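Side-chain contacts in acyl-CoA dehydrogenase (Geobacillus kaustophilus, PDB 2PG0), which probably uses bound FAD to introduce a double bond at the alpha-beta position of thioester-linked acyl chains: residues I102-T107 / M242-Q247; K111-P116 / P226-L231; F264-Q269 / E352-R357; A295-L300 / A333-A338. One frame throughout, in Å; residues are numbered along the deposited sequence.

In the fold
The four contacts form two pairs on opposite sides of the chain's centre. Interactions 1 and 2 have centres 14 Å apart and touch, for Ile102 and Leu115 pack together where helix 89-105 is followed by helix 108-120. Interactions 3 and 4, also 14 Å apart, meet through Phe264, which packs on Ile298. Helix 237-273 joins the two ends: its first turns serve interaction 1 and its later turns interaction 3, with centres 37 Å apart. FAD lies in the neighbourhood of both ends without touching these contacts: the side chain of Lys244 is about 12 Å and that of Ile355 about 11 Å from a bound FAD, whereas interaction 2 is away from the annotated sites.

Interaction 1 (I102-T107 / M242-Q247); sequences IASYGT and MEKLQQ
Ser104 OG accepts a hydrogen bond from Lys244 NZ at 2.7 Å, the shortest polar link between 102-107 and 242-247. The same hydroxyl makes a weak hydrogen bond to the carbonyl of Pro100, one turn back in its own helix, so a small polar residue serves both its helix and the incoming ammonium. Lysine suits the other side because its long chain spans two segments whose nearest CA atoms, those of Ser104 and Lys244, are 9.7 Å apart. After a bend at chi2 (-63°) the chain runs out extended, bringing CE, and less closely CG, obliquely to the CE2 corner of the tyrosine before NZ reaches the serine. Lys244 CE also lies 3.6 Å from Tyr105 OH.

Tyr105 and Glu243 reach toward each other from opposing helices, and Tyr105 OH comes to 2.9 Å from Glu243 OE1. The carboxylate plane stands at 90° to the ring, with OE1 at the ring's edge. Ser104 CB covers one ring face, 3.8 Å above the plane, and the ring also meets that of Tyr240. Mostly exposed, this is a polar surface contact suited to charged and hydroxyl-bearing side chains. It joins the helical N-terminal domain to the first long helix of the C-terminal domain, the interdomain packing of the acyl-CoA dehydrogenase fold.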
loop_
_atom_site.group_PDB
_atom_site.type_symbol
_atom_site.label_atom_id
_atom_site.label_comp_id
_atom_site.label_asym_id
_atom_site.label_seq_id
_atom_site.Cartn_x
_atom_site.Cartn_y
_atom_site.Cartn_z
ATOM N N ILE A 102 -26.121 -24.051 21.945
ATOM C CA ILE A 102 -27.222 -24.807 22.562
ATOM C C ILE A 102 -27.226 -26.256 22.048
ATOM O O ILE A 102 -27.313 -27.197 22.836
ATOM C CB ILE A 102 -28.605 -24.105 22.347
ATOM C CG1 ILE A 102 -28.611 -22.711 22.992
ATOM C CG2 ILE A 102 -29.774 -24.966 22.905
ATOM C CD1 ILE A 102 -29.781 -21.814 22.563
ATOM N N ALA A 103 -27.098 -26.431 20.733
ATOM C CA ALA A 103 -27.085 -27.766 20.141
ATOM C C ALA A 103 -25.861 -28.586 20.558
ATOM O O ALA A 103 -25.982 -29.780 20.842
ATOM C CB ALA A 103 -27.181 -27.680 18.630
ATOM N N SER A 104 -24.692 -27.948 20.595
ATOM C CA SER A 104 -23.446 -28.645 20.917
ATOM C C SER A 104 -23.286 -28.978 22.399
ATOM O O SER A 104 -22.816 -30.066 22.742
ATOM C CB SER A 104 -22.231 -27.839 20.449
ATOM O OG SER A 104 -22.118 -27.885 19.042
ATOM N N TYR A 105 -23.673 -28.046 23.266
ATOM C CA TYR A 105 -23.345 -28.144 24.692
ATOM C C TYR A 105 -24.546 -28.258 25.614
ATOM O O TYR A 105 -24.384 -28.435 26.825
ATOM C CB TYR A 105 -22.484 -26.950 25.120
ATOM C CG TYR A 105 -21.317 -26.690 24.197
ATOM C CD1 TYR A 105 -20.326 -27.658 24.000
ATOM C CD2 TYR A 105 -21.200 -25.476 23.521
ATOM C CE1 TYR A 105 -19.249 -27.420 23.141
ATOM C CE2 TYR A 105 -20.127 -25.227 22.667
ATOM C CZ TYR A 105 -19.161 -26.200 22.485
ATOM O OH TYR A 105 -18.107 -25.951 21.642
ATOM N N GLY A 106 -25.743 -28.145 25.050
ATOM C CA GLY A 106 -26.955 -28.228 25.838
ATOM C C GLY A 106 -27.286 -29.657 26.222
ATOM O O GLY A 106 -26.933 -30.608 25.506
ATOM N N THR A 107 -27.961 -29.805 27.359
ATOM C CA THR A 107 -28.555 -31.080 27.744
ATOM C C THR A 107 -29.777 -31.331 26.857
ATOM O O THR A 107 -30.281 -30.414 26.207
ATOM C CB THR A 107 -29.014 -31.071 29.217
ATOM O OG1 THR A 107 -30.050 -30.094 29.389
ATOM C CG2 THR A 107 -27.851 -30.755 30.157
ATOM N N MET A 242 -13.561 -20.693 22.301
ATOM C CA MET A 242 -12.433 -20.811 21.369
ATOM C C MET A 242 -12.796 -21.756 20.219
ATOM O O MET A 242 -12.467 -21.488 19.056
ATOM C CB MET A 242 -11.148 -21.261 22.088
ATOM C CG MET A 242 -10.513 -20.211 23.036
ATOM S SD MET A 242 -10.163 -18.559 22.341
ATOM C CE MET A 242 -11.464 -17.572 23.081
ATOM N N GLU A 243 -13.509 -22.830 20.556
ATOM C CA GLU A 243 -13.981 -23.827 19.591
ATOM C C GLU A 243 -14.955 -23.230 18.558
ATOM O O GLU A 243 -14.768 -23.392 17.352
ATOM C CB GLU A 243 -14.634 -24.991 20.352
ATOM C CG GLU A 243 -15.137 -26.162 19.513
ATOM C CD GLU A 243 -15.841 -27.233 20.353
ATOM O OE1 GLU A 243 -15.590 -27.310 21.581
ATOM O OE2 GLU A 243 -16.663 -28.001 19.795
ATOM N N LYS A 244 -15.977 -22.522 19.034
ATOM C CA LYS A 244 -17.014 -21.973 18.154
ATOM C C LYS A 244 -16.586 -20.738 17.345
ATOM O O LYS A 244 -17.195 -20.417 16.323
ATOM C CB LYS A 244 -18.274 -21.654 18.959
ATOM C CG LYS A 244 -18.969 -22.879 19.552
ATOM C CD LYS A 244 -19.468 -23.803 18.461
ATOM C CE LYS A 244 -20.389 -24.871 19.008
ATOM N NZ LYS A 244 -20.657 -25.892 17.967
ATOM N N LEU A 245 -15.541 -20.047 17.799
ATOM C CA LEU A 245 -15.053 -18.860 17.084
ATOM C C LEU A 245 -14.534 -19.146 15.657
ATOM O O LEU A 245 -14.490 -18.227 14.836
ATOM C CB LEU A 245 -14.036 -18.067 17.935
ATOM C CG LEU A 245 -14.626 -17.105 18.990
ATOM C CD1 LEU A 245 -13.633 -16.798 20.109
ATOM C CD2 LEU A 245 -15.133 -15.806 18.375
ATOM N N GLN A 246 -14.164 -20.398 15.361
ATOM C CA GLN A 246 -13.813 -20.804 13.985
ATOM C C GLN A 246 -14.988 -20.537 13.033
ATOM O O GLN A 246 -14.827 -19.840 12.036
ATOM C CB GLN A 246 -13.339 -22.274 13.893
ATOM C CG GLN A 246 -13.115 -22.792 12.434
ATOM C CD GLN A 246 -12.529 -24.216 12.319
ATOM O OE1 GLN A 246 -11.475 -24.535 12.891
ATOM N NE2 GLN A 246 -13.199 -25.066 11.538
ATOM N N GLN A 247 -16.168 -21.078 13.353
ATOM C CA GLN A 247 -17.359 -20.801 12.542
ATOM C C GLN A 247 -17.729 -19.312 12.547
ATOM O O GLN A 247 -18.090 -18.765 11.503
ATOM C CB GLN A 247 -18.549 -21.684 12.955
ATOM C CG GLN A 247 -19.801 -21.470 12.086
ATOM C CD GLN A 247 -20.675 -22.709 11.977
ATOM O OE1 GLN A 247 -20.204 -23.794 11.620
ATOM N NE2 GLN A 247 -21.960 -22.547 12.262
#

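Interaction 2 (K111-P116 / P226-L231); sequences KQKWLP and PAYNLL
Two aromatic rings and an amide meet here, with Asn229 OD1 in the plane of both the Trp114 and the Tyr228 ring, at their edges. Toward the indole it faces the outer benzo carbons, 3.7 Å from Trp114 CZ2, and the amide is turned 70° from the indole plane. Such an approach lets a carbonyl oxygen face weakly positive aromatic C-H groups. The two rings themselves touch more loosely and obliquely, with Trp114 CH2 4.4 Å from Tyr228 CE2.

Lys113 adds its aliphatic part to the tyrosine. Its CG is anti to the backbone N (chi1 -172°), which sends the chain out from the helix, and a bend at chi3 brings CE to 3.5 Å from Tyr228 CE2. NZ follows at 3.6 Å from the same carbon, also oblique to the ring. Lysine and tyrosine suit this exposed margin, since each offers carbon to the contact and carries a polar end.

The N-H groups of the buried pair are bonded to strand 187-193. Asn229 ND2 donates to the carbonyl of Val191, which holds the amide while OD1 faces the indole, and Trp114 NE1 bonds to Glu193 OE2. A large indole with one N-H can thus be buried without losing its polar partner. The contact lays helix 108-120 of the N-terminal domain against the 3-10 turn 227-229 that leads into strand 230-231, at the edge of the sheet that holds strand 187-193, and Gln110 of the same helix bonds to the carbonyl of Leu230.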
loop_
_atom_site.group_PDB
_atom_site.type_symbol
_atom_site.label_atom_id
_atom_site.label_comp_id
_atom_site.label_asym_id
_atom_site.label_seq_id
_atom_site.Cartn_x
_atom_site.Cartn_y
_atom_site.Cartn_z
ATOM N N LYS A 111 -32.060 -28.439 25.063
ATOM C CA LYS A 111 -32.294 -28.453 23.620
ATOM C C LYS A 111 -33.792 -28.508 23.318
ATOM O O LYS A 111 -34.297 -27.756 22.482
ATOM C CB LYS A 111 -31.545 -29.615 22.962
ATOM C CG LYS A 111 -30.024 -29.474 23.032
ATOM C CD LYS A 111 -29.286 -30.534 22.227
ATOM C CE LYS A 111 -29.252 -31.884 22.949
ATOM N NZ LYS A 111 -28.232 -32.818 22.371
ATOM N N GLN A 112 -34.502 -29.379 24.037
ATOM C CA GLN A 112 -35.947 -29.514 23.890
ATOM C C GLN A 112 -36.669 -28.212 24.243
ATOM O O GLN A 112 -37.608 -27.816 23.562
ATOM C CB GLN A 112 -36.463 -30.674 24.756
ATOM C CG GLN A 112 -37.926 -31.032 24.530
ATOM C CD GLN A 112 -38.226 -31.386 23.082
ATOM O OE1 GLN A 112 -37.621 -32.294 22.513
ATOM N NE2 GLN A 112 -39.165 -30.668 22.483
ATOM N N LYS A 113 -36.204 -27.546 25.299
ATOM C CA LYS A 113 -36.805 -26.299 25.765
ATOM C C LYS A 113 -36.571 -25.119 24.819
ATOM O O LYS A 113 -37.450 -24.269 24.664
ATOM C CB LYS A 113 -36.292 -25.947 27.166
ATOM C CG LYS A 113 -37.019 -24.772 27.806
ATOM C CD LYS A 113 -36.919 -24.799 29.319
ATOM C CE LYS A 113 -35.809 -23.909 29.820
ATOM N NZ LYS A 113 -36.104 -23.462 31.213
ATOM N N TRP A 114 -35.394 -25.067 24.196
ATOM C CA TRP A 114 -34.986 -23.860 23.462
ATOM C C TRP A 114 -34.963 -23.959 21.936
ATOM O O TRP A 114 -35.406 -23.030 21.251
ATOM C CB TRP A 114 -33.643 -23.334 23.991
ATOM C CG TRP A 114 -33.722 -22.795 25.391
ATOM C CD1 TRP A 114 -34.748 -22.080 25.942
ATOM C CD2 TRP A 114 -32.720 -22.908 26.410
ATOM N NE1 TRP A 114 -34.453 -21.755 27.242
ATOM C CE2 TRP A 114 -33.215 -22.250 27.557
ATOM C CE3 TRP A 114 -31.454 -23.507 26.466
ATOM C CZ2 TRP A 114 -32.486 -22.169 28.754
ATOM C CZ3 TRP A 114 -30.726 -23.426 27.655
ATOM C CH2 TRP A 114 -31.250 -22.763 28.782
ATOM N N LEU A 115 -34.454 -25.064 21.406
ATOM C CA LEU A 115 -34.264 -25.185 19.955
ATOM C C LEU A 115 -35.517 -25.030 19.076
ATOM O O LEU A 115 -35.459 -24.338 18.062
ATOM C CB LEU A 115 -33.475 -26.443 19.584
ATOM C CG LEU A 115 -32.004 -26.460 20.013
ATOM C CD1 LEU A 115 -31.365 -27.753 19.557
ATOM C CD2 LEU A 115 -31.231 -25.247 19.471
ATOM N N PRO A 116 -36.654 -25.662 19.452
ATOM C CA PRO A 116 -37.842 -25.450 18.613
ATOM C C PRO A 116 -38.210 -23.977 18.392
ATOM O O PRO A 116 -38.536 -23.591 17.266
ATOM C CB PRO A 116 -38.948 -26.190 19.380
ATOM C CG PRO A 116 -38.213 -27.281 20.093
ATOM C CD PRO A 116 -36.946 -26.591 20.561
ATOM N N PRO A 226 -31.526 -19.077 37.057
ATOM C CA PRO A 226 -31.587 -20.481 37.480
ATOM C C PRO A 226 -30.303 -21.234 37.149
ATOM O O PRO A 226 -29.746 -21.057 36.062
ATOM C CB PRO A 226 -32.748 -21.050 36.653
ATOM C CG PRO A 226 -33.607 -19.887 36.358
ATOM C CD PRO A 226 -32.677 -18.711 36.210
ATOM N N ALA A 227 -29.844 -22.063 38.083
ATOM C CA ALA A 227 -28.655 -22.891 37.886
ATOM C C ALA A 227 -28.816 -23.855 36.705
ATOM O O ALA A 227 -27.824 -24.261 36.090
ATOM C CB ALA A 227 -28.334 -23.658 39.156
ATOM N N TYR A 228 -30.068 -24.212 36.411
ATOM C CA TYR A 228 -30.444 -25.003 35.239
ATOM C C TYR A 228 -29.906 -24.406 33.931
ATOM O O TYR A 228 -29.675 -25.131 32.963
ATOM C CB TYR A 228 -31.978 -25.108 35.165
ATOM C CG TYR A 228 -32.519 -25.735 33.894
ATOM C CD1 TYR A 228 -32.834 -27.094 33.846
ATOM C CD2 TYR A 228 -32.726 -24.967 32.737
ATOM C CE1 TYR A 228 -33.334 -27.676 32.679
ATOM C CE2 TYR A 228 -33.216 -25.543 31.566
ATOM C CZ TYR A 228 -33.524 -26.896 31.549
ATOM O OH TYR A 228 -34.015 -27.480 30.402
ATOM N N ASN A 229 -29.726 -23.084 33.915
ATOM C CA ASN A 229 -29.337 -22.352 32.705
ATOM C C ASN A 229 -27.843 -22.375 32.380
ATOM O O ASN A 229 -27.419 -21.775 31.388
ATOM C CB ASN A 229 -29.828 -20.904 32.770
ATOM C CG ASN A 229 -31.314 -20.774 32.504
ATOM O OD1 ASN A 229 -32.033 -21.765 32.429
ATOM N ND2 ASN A 229 -31.779 -19.542 32.359
ATOM N N LEU A 230 -27.053 -23.036 33.221
ATOM C CA LEU A 230 -25.643 -23.264 32.926
ATOM C C LEU A 230 -25.509 -24.093 31.656
ATOM O O LEU A 230 -26.124 -25.154 31.522
ATOM C CB LEU A 230 -24.924 -23.957 34.094
ATOM C CG LEU A 230 -23.447 -24.313 33.859
ATOM C CD1 LEU A 230 -22.575 -23.055 33.760
ATOM C CD2 LEU A 230 -22.919 -25.248 34.940
ATOM N N LEU A 231 -24.717 -23.587 30.719
ATOM C CA LEU A 231 -24.461 -24.287 29.471
ATOM C C LEU A 231 -23.107 -24.984 29.556
ATOM O O LEU A 231 -22.062 -24.325 29.616
ATOM C CB LEU A 231 -24.509 -23.305 28.290
ATOM C CG LEU A 231 -24.661 -23.823 26.860
ATOM C CD1 LEU A 231 -25.938 -24.644 26.682
ATOM C CD2 LEU A 231 -24.648 -22.643 25.896
#

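Interaction 3 (F264-Q269 / E352-R357); sequences FSLTKQ and EYEIAR
Late in helix 237-273 the backbone passes close to the first turn of helix 354-361, with Leu266 CA only 7.2 Å from Ile355 CA. At that spacing a single leucine bridges the gap, and one of its methyls does the touching. Leu266 CG stands beside the backbone N (chi1 -76°), and chi2 near 180° extends CD1 outward between Glu354 and Ile355.

On the apolar side, Leu266 CD1 lies 4.1 Å from Ile355 CD1. These two side chains run antiparallel past each other, so that their methyl ends meet. Ile355 is buried, and its branched shape also packs on Met263 and Ala340, so that it fills the space among three helices. On the polar side, Leu266 CD1 is 3.7 Å from Glu354 OE2, the glutamate chain lying nearly perpendicular to the leucine. This is a van der Waals contact with the carboxylate, whose OE2 is held by a salt bridge to Arg358 one turn further on. Glutamate suits the position because its extended chain carries the carboxylate to the methyl, while its charge is answered by Arg358 of the same helix.

Helix 319-343 lies beside the contact, touching Thr267 as well as Ile355. The arrangement belongs to the helical C-terminal domain of the acyl-CoA dehydrogenase fold, where a short helix closes against the long-helix bundle near the FAD site: the side chain of Ile355 is about 9 Å from the side chain of Gln342 and from Gly346, which bind FAD.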
loop_
_atom_site.group_PDB
_atom_site.type_symbol
_atom_site.label_atom_id
_atom_site.label_comp_id
_atom_site.label_asym_id
_atom_site.label_seq_id
_atom_site.Cartn_x
_atom_site.Cartn_y
_atom_site.Cartn_z
ATOM N N PHE A 264 -18.431 -3.843 -5.636
ATOM C CA PHE A 264 -17.802 -3.874 -6.957
ATOM C C PHE A 264 -18.854 -3.731 -8.059
ATOM O O PHE A 264 -18.692 -2.936 -8.990
ATOM C CB PHE A 264 -16.985 -5.159 -7.138
ATOM C CG PHE A 264 -16.384 -5.305 -8.505
ATOM C CD1 PHE A 264 -15.186 -4.682 -8.816
ATOM C CD2 PHE A 264 -17.033 -6.053 -9.491
ATOM C CE1 PHE A 264 -14.628 -4.810 -10.088
ATOM C CE2 PHE A 264 -16.484 -6.183 -10.771
ATOM C CZ PHE A 264 -15.280 -5.563 -11.065
ATOM N N SER A 265 -19.938 -4.493 -7.933
ATOM C CA SER A 265 -21.026 -4.453 -8.914
ATOM C C SER A 265 -21.641 -3.053 -9.003
ATOM O O SER A 265 -21.884 -2.547 -10.098
ATOM C CB SER A 265 -22.095 -5.498 -8.589
ATOM O OG SER A 265 -23.127 -5.451 -9.567
ATOM N N LEU A 266 -21.872 -2.431 -7.852
ATOM C CA LEU A 266 -22.351 -1.045 -7.806
ATOM C C LEU A 266 -21.439 -0.085 -8.567
ATOM O O LEU A 266 -21.914 0.758 -9.333
ATOM C CB LEU A 266 -22.476 -0.573 -6.358
ATOM C CG LEU A 266 -23.673 -1.091 -5.570
ATOM C CD1 LEU A 266 -23.510 -0.646 -4.123
ATOM C CD2 LEU A 266 -24.977 -0.573 -6.158
ATOM N N THR A 267 -20.131 -0.216 -8.346
ATOM C CA THR A 267 -19.151 0.704 -8.922
ATOM C C THR A 267 -19.030 0.492 -10.427
ATOM O O THR A 267 -19.019 1.457 -11.199
ATOM C CB THR A 267 -17.767 0.524 -8.264
ATOM O OG1 THR A 267 -17.906 0.664 -6.849
ATOM C CG2 THR A 267 -16.777 1.561 -8.774
ATOM N N LYS A 268 -18.954 -0.769 -10.834
ATOM C CA LYS A 268 -18.815 -1.098 -12.251
ATOM C C LYS A 268 -19.999 -0.543 -13.032
ATOM O O LYS A 268 -19.819 0.102 -14.075
ATOM C CB LYS A 268 -18.707 -2.608 -12.452
ATOM C CG LYS A 268 -18.476 -3.024 -13.905
ATOM C CD LYS A 268 -18.047 -4.485 -14.002
ATOM C CE LYS A 268 -19.172 -5.435 -13.608
ATOM N NZ LYS A 268 -18.681 -6.833 -13.339
ATOM N N GLN A 269 -21.204 -0.783 -12.514
ATOM C CA GLN A 269 -22.417 -0.293 -13.163
ATOM C C GLN A 269 -22.453 1.228 -13.216
ATOM O O GLN A 269 -22.830 1.803 -14.239
ATOM C CB GLN A 269 -23.674 -0.871 -12.503
ATOM C CG GLN A 269 -23.889 -2.367 -12.834
ATOM C CD GLN A 269 -23.622 -2.709 -14.314
ATOM O OE1 GLN A 269 -24.241 -2.138 -15.225
ATOM N NE2 GLN A 269 -22.699 -3.648 -14.554
ATOM N N GLU A 352 -28.562 9.045 -0.516
ATOM C CA GLU A 352 -29.489 8.548 -1.534
ATOM C C GLU A 352 -28.869 7.460 -2.415
ATOM O O GLU A 352 -29.592 6.679 -3.028
ATOM C CB GLU A 352 -30.034 9.694 -2.388
ATOM C CG GLU A 352 -31.062 10.567 -1.663
ATOM C CD GLU A 352 -31.421 11.814 -2.452
ATOM O OE1 GLU A 352 -32.024 11.677 -3.540
ATOM O OE2 GLU A 352 -31.087 12.935 -1.991
ATOM N N TYR A 353 -27.536 7.408 -2.481
ATOM C CA TYR A 353 -26.844 6.336 -3.198
ATOM C C TYR A 353 -26.469 5.200 -2.249
ATOM O O TYR A 353 -25.925 5.442 -1.164
ATOM C CB TYR A 353 -25.605 6.869 -3.928
ATOM C CG TYR A 353 -25.935 7.580 -5.230
ATOM C CD1 TYR A 353 -26.578 8.820 -5.225
ATOM C CD2 TYR A 353 -25.609 7.011 -6.462
ATOM C CE1 TYR A 353 -26.883 9.473 -6.405
ATOM C CE2 TYR A 353 -25.920 7.659 -7.653
ATOM C CZ TYR A 353 -26.557 8.889 -7.614
ATOM O OH TYR A 353 -26.865 9.549 -8.788
ATOM N N GLU A 354 -26.762 3.966 -2.666
ATOM C CA GLU A 354 -26.544 2.775 -1.832
ATOM C C GLU A 354 -25.096 2.610 -1.356
ATOM O O GLU A 354 -24.856 2.129 -0.242
ATOM C CB GLU A 354 -26.981 1.525 -2.589
ATOM C CG GLU A 354 -26.980 0.259 -1.764
ATOM C CD GLU A 354 -27.355 -0.954 -2.584
ATOM O OE1 GLU A 354 -28.389 -0.906 -3.290
ATOM O OE2 GLU A 354 -26.616 -1.949 -2.530
ATOM N N ILE A 355 -24.137 2.997 -2.198
ATOM C CA ILE A 355 -22.718 2.880 -1.834
ATOM C C ILE A 355 -22.348 3.593 -0.528
ATOM O O ILE A 355 -21.470 3.121 0.194
ATOM C CB ILE A 355 -21.748 3.277 -2.991
ATOM C CG1 ILE A 355 -20.334 2.748 -2.716
ATOM C CG2 ILE A 355 -21.738 4.780 -3.241
ATOM C CD1 ILE A 355 -20.273 1.223 -2.561
ATOM N N ALA A 356 -23.019 4.705 -0.221
ATOM C CA ALA A 356 -22.749 5.446 1.018
ATOM C C ALA A 356 -22.948 4.545 2.240
ATOM O O ALA A 356 -22.092 4.480 3.134
ATOM C CB ALA A 356 -23.633 6.686 1.109
ATOM N N ARG A 357 -24.084 3.852 2.261
ATOM C CA ARG A 357 -24.440 2.936 3.341
ATOM C C ARG A 357 -23.493 1.733 3.410
ATOM O O ARG A 357 -23.042 1.350 4.494
ATOM C CB ARG A 357 -25.866 2.468 3.117
ATOM C CG ARG A 357 -26.439 1.567 4.141
ATOM C CD ARG A 357 -27.594 0.870 3.449
ATOM N NE ARG A 357 -27.180 -0.451 3.077
ATOM C CZ ARG A 357 -27.771 -1.250 2.198
ATOM N NH1 ARG A 357 -28.840 -0.875 1.484
ATOM N NH2 ARG A 357 -27.250 -2.447 2.040
#

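Interaction 4 (A295-L300 / A333-A338); sequences ATEIAL and AKRVAA
Glu297 and Ile298, neighbours on helix 285-313, meet Arg335 and Val336 of helix 319-343 in the helical bundle of the acyl-CoA dehydrogenase C-terminal domain, and the two pairs differ sharply in character. The inner side is apolar and closely surrounded, buried around Val336: Ile298 CD1 lies 4.3 Å from Val336 CG2. Branched aliphatic residues suit this side, because helix 237-273 packs on both, with Phe264 against Ile298 and Met263 against Val336. The buried valine thus packs among helices 285-313, 319-343 and 237-273.

The outer side is polar and looser, and at exposed Arg335 it faces solvent. Long, flexible chains fit here, since they can span the helices where small ones could not. Both also pack on Trp328, about two turns before Arg335. A bend at chi3 folds the arginine so that its guanidinium turns back to the glutamate, their flat groups 71° apart. The resulting salt bridge is held by one short, nearly straight hydrogen bond rather than a matched pair: Arg335 NH2 donates to Glu297 OE1 over 2.7 Å, at 167°, with the oxygen in the guanidinium plane but the donor 42° above the carboxylate plane.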
loop_
_atom_site.group_PDB
_atom_site.type_symbol
_atom_site.label_atom_id
_atom_site.label_comp_id
_atom_site.label_asym_id
_atom_site.label_seq_id
_atom_site.Cartn_x
_atom_site.Cartn_y
_atom_site.Cartn_z
ATOM N N ALA A 295 -11.348 -6.572 -8.999
ATOM C CA ALA A 295 -11.825 -7.873 -9.487
ATOM C C ALA A 295 -10.872 -9.008 -9.104
ATOM O O ALA A 295 -11.312 -10.085 -8.701
ATOM C CB ALA A 295 -12.008 -7.834 -11.009
ATOM N N THR A 296 -9.568 -8.749 -9.234
ATOM C CA THR A 296 -8.528 -9.728 -8.894
ATOM C C THR A 296 -8.576 -10.084 -7.405
ATOM O O THR A 296 -8.612 -11.258 -7.031
ATOM C CB THR A 296 -7.118 -9.198 -9.277
ATOM O OG1 THR A 296 -7.070 -8.955 -10.687
ATOM C CG2 THR A 296 -6.028 -10.208 -8.915
ATOM N N GLU A 297 -8.577 -9.065 -6.555
ATOM C CA GLU A 297 -8.593 -9.298 -5.116
ATOM C C GLU A 297 -9.890 -9.991 -4.686
ATOM O O GLU A 297 -9.875 -10.877 -3.825
ATOM C CB GLU A 297 -8.337 -7.996 -4.357
ATOM C CG GLU A 297 -6.913 -7.432 -4.569
ATOM C CD GLU A 297 -6.547 -6.332 -3.568
ATOM O OE1 GLU A 297 -7.350 -6.042 -2.662
ATOM O OE2 GLU A 297 -5.451 -5.745 -3.694
ATOM N N ILE A 298 -11.010 -9.604 -5.292
ATOM C CA ILE A 298 -12.289 -10.273 -5.006
ATOM C C ILE A 298 -12.228 -11.768 -5.379
ATOM O O ILE A 298 -12.690 -12.628 -4.612
ATOM C CB ILE A 298 -13.475 -9.535 -5.677
ATOM C CG1 ILE A 298 -13.729 -8.208 -4.940
ATOM C CG2 ILE A 298 -14.746 -10.442 -5.731
ATOM C CD1 ILE A 298 -14.500 -7.155 -5.729
ATOM N N ALA A 299 -11.617 -12.067 -6.525
ATOM C CA ALA A 299 -11.454 -13.443 -7.002
ATOM C C ALA A 299 -10.601 -14.257 -6.023
ATOM O O ALA A 299 -10.919 -15.410 -5.706
ATOM C CB ALA A 299 -10.826 -13.439 -8.400
ATOM N N LEU A 300 -9.518 -13.650 -5.538
ATOM C CA LEU A 300 -8.678 -14.276 -4.519
ATOM C C LEU A 300 -9.442 -14.612 -3.239
ATOM O O LEU A 300 -9.332 -15.725 -2.723
ATOM C CB LEU A 300 -7.488 -13.378 -4.177
ATOM C CG LEU A 300 -6.392 -13.228 -5.226
ATOM C CD1 LEU A 300 -5.519 -12.074 -4.808
ATOM C CD2 LEU A 300 -5.552 -14.506 -5.396
ATOM N N ALA A 333 -12.295 -5.733 1.648
ATOM C CA ALA A 333 -13.617 -5.152 1.451
ATOM C C ALA A 333 -13.609 -3.666 1.821
ATOM O O ALA A 333 -14.272 -2.854 1.174
ATOM C CB ALA A 333 -14.661 -5.928 2.241
ATOM N N LYS A 334 -12.830 -3.307 2.845
ATOM C CA LYS A 334 -12.637 -1.901 3.208
ATOM C C LYS A 334 -11.992 -1.113 2.069
ATOM O O LYS A 334 -12.407 0.006 1.778
ATOM C CB LYS A 334 -11.824 -1.782 4.506
ATOM C CG LYS A 334 -12.650 -2.061 5.764
ATOM C CD LYS A 334 -11.771 -2.376 6.987
ATOM C CE LYS A 334 -10.915 -1.203 7.417
ATOM N NZ LYS A 334 -9.925 -1.636 8.476
ATOM N N ARG A 335 -11.003 -1.720 1.409
ATOM C CA ARG A 335 -10.322 -1.079 0.288
ATOM C C ARG A 335 -11.267 -0.931 -0.895
ATOM O O ARG A 335 -11.293 0.099 -1.555
ATOM C CB ARG A 335 -9.084 -1.876 -0.136
ATOM C CG ARG A 335 -7.946 -1.831 0.877
ATOM C CD ARG A 335 -6.630 -2.279 0.234
ATOM N NE ARG A 335 -6.688 -3.645 -0.277
ATOM C CZ ARG A 335 -6.564 -4.743 0.468
ATOM N NH1 ARG A 335 -6.370 -4.653 1.776
ATOM N NH2 ARG A 335 -6.624 -5.942 -0.097
ATOM N N VAL A 336 -12.038 -1.977 -1.162
ATOM C CA VAL A 336 -13.101 -1.904 -2.161
ATOM C C VAL A 336 -14.050 -0.729 -1.888
ATOM O O VAL A 336 -14.347 0.044 -2.790
ATOM C CB VAL A 336 -13.851 -3.254 -2.280
ATOM C CG1 VAL A 336 -15.141 -3.098 -3.110
ATOM C CG2 VAL A 336 -12.921 -4.308 -2.897
ATOM N N ALA A 337 -14.500 -0.590 -0.640
ATOM C CA ALA A 337 -15.432 0.466 -0.267
ATOM C C ALA A 337 -14.851 1.861 -0.525
ATOM O O ALA A 337 -15.544 2.730 -1.051
ATOM C CB ALA A 337 -15.856 0.311 1.197
ATOM N N ALA A 338 -13.577 2.058 -0.176
ATOM C CA ALA A 338 -12.893 3.335 -0.387
ATOM C C ALA A 338 -12.785 3.688 -1.872
ATOM O O ALA A 338 -13.002 4.842 -2.263
ATOM C CB ALA A 338 -11.497 3.321 0.265
#